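PDB 4ZOE: Lin1840 protein from Listeria innocua serovar 6a, which probably hydrolyses terminal, non-reducing beta-D-glucosyl residues to release beta-D-glucose, as a family 3 glycoside hydrolase involved in beta-1,2-glucan metabolism. Local coordinates for residues A[502-507]-A[522-527]; A[642-647]-A[660-665]. The protein carries 1 engineered substitution. One frame throughout, in Å; residues are numbered along the deposited sequence.

In the fold
Contact 1 and contact 2 lie in different domains of this family 3 glycoside hydrolase and follow one another along the chain, the first closing before the second opens. Contact 1 pairs the parallel strands 500-505 and 521-524 inside the mixed sheet of the C-terminal family 3 domain. Contact 2 pairs the antiparallel strands 638-648 and 659-668, a hairpin of the fibronectin type III-like domain. Their centres are 25 Å apart, and their nearest atoms, about 11 Å apart, do not touch. Each belongs to a separate sheet; residues 660-665 also face the N-terminal TIM-barrel domain, through helix 158-173 and Arg112, so contact 2 lies at a domain boundary.

Contact 1 of 2, residues A[502-507]-A[522-527]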
# COMPACT_ATOMS: atom_id res chain seq x y z
N ILE A 502 -31.01 9.52 -1.13
CA ILE A 502 -29.80 10.32 -0.94
C ILE A 502 -29.18 10.52 -2.31
O ILE A 502 -28.98 9.52 -3.05
CB ILE A 502 -28.79 9.58 -0.02
CG1 ILE A 502 -29.30 9.64 1.39
CG2 ILE A 502 -27.38 10.25 -0.07
CD1 ILE A 502 -28.60 8.77 2.42
N THR A 503 -28.98 11.75 -2.69
CA THR A 503 -28.32 12.10 -3.89
C THR A 503 -26.92 12.57 -3.44
O THR A 503 -26.78 13.53 -2.79
CB THR A 503 -28.99 13.27 -4.67
OG1 THR A 503 -29.29 14.35 -3.77
CG2 THR A 503 -30.27 12.83 -5.26
N LEU A 504 -25.89 11.80 -3.75
CA LEU A 504 -24.51 12.03 -3.27
C LEU A 504 -23.60 12.65 -4.35
O LEU A 504 -23.55 12.14 -5.48
CB LEU A 504 -23.92 10.69 -2.83
CG LEU A 504 -22.51 10.72 -2.27
CD1 LEU A 504 -22.54 11.37 -0.90
CD2 LEU A 504 -21.96 9.33 -2.19
N PHE A 505 -22.97 13.78 -4.03
CA PHE A 505 -22.03 14.45 -4.89
C PHE A 505 -20.64 14.42 -4.28
O PHE A 505 -20.44 14.86 -3.15
CB PHE A 505 -22.49 15.90 -5.09
CG PHE A 505 -23.84 16.00 -5.71
CD1 PHE A 505 -24.99 15.85 -4.95
CD2 PHE A 505 -23.93 16.26 -7.08
CE1 PHE A 505 -26.22 15.92 -5.55
CE2 PHE A 505 -25.15 16.36 -7.67
CZ PHE A 505 -26.27 16.19 -6.92
N ASN A 506 -19.65 14.01 -5.07
CA ASN A 506 -18.35 13.74 -4.58
C ASN A 506 -17.39 13.38 -5.69
O ASN A 506 -17.80 13.04 -6.79
CB ASN A 506 -18.43 12.50 -3.63
CG ASN A 506 -19.12 11.36 -4.20
OD1 ASN A 506 -20.28 11.47 -4.60
ND2 ASN A 506 -18.46 10.13 -4.18
N GLY A 507 -16.10 13.41 -5.35
CA GLY A 507 -15.03 13.13 -6.27
C GLY A 507 -14.23 11.86 -6.06
O GLY A 507 -13.23 11.66 -6.74
N LEU A 522 -30.20 5.36 -3.08
CA LEU A 522 -28.89 6.04 -3.11
C LEU A 522 -28.43 6.22 -4.54
O LEU A 522 -28.21 5.26 -5.18
CB LEU A 522 -27.86 5.25 -2.20
CG LEU A 522 -26.40 5.73 -2.25
CD1 LEU A 522 -26.26 7.12 -1.61
CD2 LEU A 522 -25.52 4.74 -1.53
N LEU A 523 -28.26 7.44 -4.99
CA LEU A 523 -27.84 7.82 -6.34
C LEU A 523 -26.53 8.63 -6.22
O LEU A 523 -26.42 9.67 -5.56
CB LEU A 523 -28.94 8.63 -7.07
CG LEU A 523 -28.71 9.03 -8.55
CD1 LEU A 523 -28.60 7.79 -9.41
CD2 LEU A 523 -29.89 9.95 -8.97
N GLU A 524 -25.52 8.05 -6.83
CA GLU A 524 -24.18 8.59 -6.89
C GLU A 524 -24.09 9.46 -8.17
O GLU A 524 -24.01 8.92 -9.26
CB GLU A 524 -23.14 7.45 -6.98
CG GLU A 524 -21.71 7.87 -7.30
CD GLU A 524 -21.09 8.75 -6.23
OE1 GLU A 524 -21.42 9.97 -6.22
OE2 GLU A 524 -20.25 8.25 -5.41
N LEU A 525 -24.09 10.75 -7.98
CA LEU A 525 -24.00 11.67 -9.11
C LEU A 525 -22.60 12.15 -9.39
O LEU A 525 -22.37 12.86 -10.42
CB LEU A 525 -24.83 12.86 -8.78
CG LEU A 525 -26.34 12.94 -8.93
CD1 LEU A 525 -26.89 12.41 -10.25
CD2 LEU A 525 -27.12 12.51 -7.74
N TRP A 526 -21.66 11.75 -8.52
CA TRP A 526 -20.29 12.29 -8.57
C TRP A 526 -20.37 13.86 -8.66
O TRP A 526 -21.14 14.55 -7.91
CB TRP A 526 -19.54 11.64 -9.77
CG TRP A 526 -19.44 10.18 -9.70
CD1 TRP A 526 -20.05 9.30 -10.50
CD2 TRP A 526 -18.55 9.44 -8.89
NE1 TRP A 526 -19.66 8.02 -10.17
CE2 TRP A 526 -18.70 8.10 -9.20
CE3 TRP A 526 -17.58 9.80 -7.92
CZ2 TRP A 526 -17.99 7.10 -8.55
CZ3 TRP A 526 -16.85 8.78 -7.31
CH2 TRP A 526 -17.06 7.47 -7.63
N PHE A 527 -19.61 14.47 -9.52
CA PHE A 527 -19.87 15.88 -9.83
C PHE A 527 -20.26 15.96 -11.33
O PHE A 527 -19.42 15.72 -12.22
CB PHE A 527 -18.67 16.74 -9.50
CG PHE A 527 -18.37 16.88 -8.03
CD1 PHE A 527 -19.29 17.40 -7.15
CD2 PHE A 527 -17.10 16.58 -7.55
CE1 PHE A 527 -18.98 17.58 -5.80
CE2 PHE A 527 -16.79 16.76 -6.22
CZ PHE A 527 -17.72 17.31 -5.36
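Asn506 and Glu524 reach for each other from opposite directions, with amide and carboxylate nearly coplanar (28° apart). Asn506 ND2 donates to Glu524 OE2 at 2.9 Å, on the syn side of the carboxylate and within the amide's own plane; the same nitrogen also bonds Arg508 O. Asn506 CG is set between its backbone N and carbonyl carbon (chi1 50°), and Glu524 folds at chi2, which brings the two groups together. Trp526 N grips the other carboxylate oxygen, Glu524 OE1, on its anti side at 2.9 Å, so the carboxylate is held at both oxygens. On the opposite side of the sheet, with Thr503, Leu525 CB sits over a face of the Phe505 ring, 3.7 Å from Phe505 CE2, and Leu525 CD2 reaches on to Thr503 CB. The Phe527 ring lays a face against the backbone of Asn506, its CE2 3.5 Å from Asn506 C, while Asn506 O meets the edge of the Trp526 ring. Between the Glu524 and Phe505 groups of side chains run two neighbouring parallel strands joined by helix 513-516, a beta-alpha-beta unit of the C-terminal family 3 domain, with segment axes 22° apart. Nearly straight backbone bonds tie them: Leu523 N to Ile502 O, and Leu504 N to Leu523 O at 2.8 Å. A third, from Leu525 N to Leu504 O, extends the ladder just past strand 521-524, where Asn506 N to Trp526 O adds a weak link of 3.3 Å. On the face shared with Leu504 and Glu524, Ile502 CG2 meets Leu522 CD1 at 3.7 Å. Further out, strand 459-465 flanks Ile502 and Thr503, strand 376-380 lies beside Leu522 and Trp526, and helix 532-541 packs on Thr503, Phe505, Leu523 and Leu525.

Contact 2 of 2, residues A[642-647]-A[660-665]; sequences IQVYLQ and LKAFEK
Ile642 and Glu664 form a hydrogen-bonded antiparallel pair: Ile642 N donates to Glu664 O at 2.9 Å, and Glu664 N returns a bond to Ile642 O. Val644 N bonds Ala662 O, but Val644 O receives two donors, Lys661 N at 2.9 Å and, weakly, Ala662 N at 3.3 Å. Lys661 and Ala662 thus both face Val644, a classic beta bulge that moves the register by one, so that Tyr645 pairs with Leu660. Among the apolar contacts, Leu660 CD1 stands over one face of the Tyr645 ring, 3.8 Å from the centroid and 18° off its normal, a CH-pi contact. Leu660 CG lies opposite the backbone N (chi1 -170°), which carries the methyl across to the ring; the same CD1 meets Gln643 CB at 3.8 Å. On the other face of the sheet Val644 CB and Ala662 CB touch at 4.0 Å, and Phe678 of strand 673-680 packs on Val644. As for polar side chains, Tyr645 OH donates to Gln643 OE1 at 2.6 Å in the carbonyl plane, linking two residues on the Leu660 face, while Gln643 NE2 bonds Val641 O and Gly599 O. Phe663 makes a cation-pi contact with Arg112. The bulged hairpin belongs to the beta sandwich of the fibronectin type III-like domain, and its first strand leads on to Asp648, a magnesium ligand.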
# COMPACT_ATOMS: atom_id res chain seq x y z
N ILE A 642 -22.97 -4.52 -20.81
CA ILE A 642 -22.56 -5.88 -20.88
C ILE A 642 -21.05 -5.86 -20.68
O ILE A 642 -20.37 -5.10 -21.31
CB ILE A 642 -22.94 -6.52 -22.25
CG1 ILE A 642 -24.46 -6.44 -22.45
CG2 ILE A 642 -22.44 -7.90 -22.35
CD1 ILE A 642 -24.91 -6.92 -23.85
N GLN A 643 -20.57 -6.68 -19.76
CA GLN A 643 -19.11 -6.83 -19.47
C GLN A 643 -18.62 -8.21 -19.70
O GLN A 643 -19.27 -9.22 -19.32
CB GLN A 643 -18.85 -6.43 -18.00
CG GLN A 643 -19.35 -5.00 -17.72
CD GLN A 643 -19.77 -4.76 -16.28
OE1 GLN A 643 -19.03 -5.11 -15.34
NE2 GLN A 643 -20.92 -4.14 -16.09
N VAL A 644 -17.43 -8.29 -20.29
CA VAL A 644 -16.81 -9.59 -20.48
C VAL A 644 -15.44 -9.56 -19.81
O VAL A 644 -14.60 -8.75 -20.14
CB VAL A 644 -16.67 -9.97 -21.97
CG1 VAL A 644 -16.21 -11.36 -22.09
CG2 VAL A 644 -18.00 -9.81 -22.73
N TYR A 645 -15.22 -10.55 -18.93
CA TYR A 645 -13.97 -10.73 -18.23
C TYR A 645 -13.30 -12.04 -18.60
O TYR A 645 -13.95 -13.01 -18.99
CB TYR A 645 -14.23 -10.70 -16.71
CG TYR A 645 -14.89 -9.46 -16.17
CD1 TYR A 645 -16.25 -9.29 -16.24
CD2 TYR A 645 -14.14 -8.50 -15.52
CE1 TYR A 645 -16.87 -8.18 -15.72
CE2 TYR A 645 -14.71 -7.34 -15.04
CZ TYR A 645 -16.09 -7.18 -15.14
OH TYR A 645 -16.69 -6.11 -14.61
N LEU A 646 -11.98 -12.06 -18.49
CA LEU A 646 -11.19 -13.24 -18.69
C LEU A 646 -10.34 -13.53 -17.42
O LEU A 646 -9.89 -12.59 -16.74
CB LEU A 646 -10.21 -13.03 -19.81
CG LEU A 646 -10.48 -13.52 -21.22
CD1 LEU A 646 -9.13 -13.64 -21.97
CD2 LEU A 646 -11.29 -14.81 -21.30
N GLN A 647 -10.15 -14.79 -17.10
CA GLN A 647 -9.27 -15.26 -16.10
C GLN A 647 -8.32 -16.31 -16.68
O GLN A 647 -8.76 -17.19 -17.43
CB GLN A 647 -10.05 -15.96 -14.98
CG GLN A 647 -9.14 -16.48 -13.87
CD GLN A 647 -9.88 -17.27 -12.79
OE1 GLN A 647 -11.06 -17.65 -12.92
NE2 GLN A 647 -9.18 -17.53 -11.70
N LEU A 660 -11.30 -7.24 -16.94
CA LEU A 660 -12.19 -6.81 -17.95
C LEU A 660 -11.46 -6.78 -19.30
O LEU A 660 -10.38 -6.14 -19.39
CB LEU A 660 -12.71 -5.38 -17.68
CG LEU A 660 -13.84 -4.90 -18.55
CD1 LEU A 660 -15.13 -5.62 -18.31
CD2 LEU A 660 -14.06 -3.40 -18.40
N LYS A 661 -12.09 -7.37 -20.33
CA LYS A 661 -11.53 -7.35 -21.71
C LYS A 661 -12.45 -6.88 -22.79
O LYS A 661 -11.96 -6.69 -23.91
CB LYS A 661 -10.97 -8.72 -22.08
CG LYS A 661 -9.99 -9.35 -21.10
CD LYS A 661 -8.66 -8.65 -21.13
CE LYS A 661 -7.70 -9.27 -20.14
NZ LYS A 661 -6.38 -8.60 -20.21
N ALA A 662 -13.72 -6.58 -22.47
CA ALA A 662 -14.69 -6.06 -23.39
C ALA A 662 -15.86 -5.51 -22.65
O ALA A 662 -16.25 -6.00 -21.56
CB ALA A 662 -15.10 -7.15 -24.41
N PHE A 663 -16.40 -4.43 -23.17
CA PHE A 663 -17.67 -3.87 -22.66
C PHE A 663 -18.44 -3.17 -23.78
O PHE A 663 -17.84 -2.61 -24.70
CB PHE A 663 -17.43 -2.94 -21.41
CG PHE A 663 -16.59 -1.77 -21.71
CD1 PHE A 663 -15.20 -1.85 -21.74
CD2 PHE A 663 -17.20 -0.59 -22.05
CE1 PHE A 663 -14.47 -0.81 -22.14
CE2 PHE A 663 -16.44 0.47 -22.41
CZ PHE A 663 -15.07 0.37 -22.44
N GLU A 664 -19.76 -3.20 -23.66
CA GLU A 664 -20.63 -2.42 -24.48
C GLU A 664 -21.87 -2.04 -23.73
O GLU A 664 -22.52 -2.85 -23.11
CB GLU A 664 -21.08 -3.22 -25.76
CG GLU A 664 -21.68 -2.28 -26.79
CD GLU A 664 -22.22 -2.94 -28.05
OE1 GLU A 664 -21.57 -3.89 -28.57
OE2 GLU A 664 -23.28 -2.46 -28.57
N LYS A 665 -22.22 -0.79 -23.82
CA LYS A 665 -23.44 -0.31 -23.27
C LYS A 665 -24.52 -0.43 -24.36
O LYS A 665 -24.37 0.12 -25.44
CB LYS A 665 -23.28 1.13 -22.88
CG LYS A 665 -24.42 1.69 -22.06
CD LYS A 665 -24.05 3.06 -21.51
CE LYS A 665 -24.43 3.11 -20.05
NZ LYS A 665 -24.21 4.46 -19.45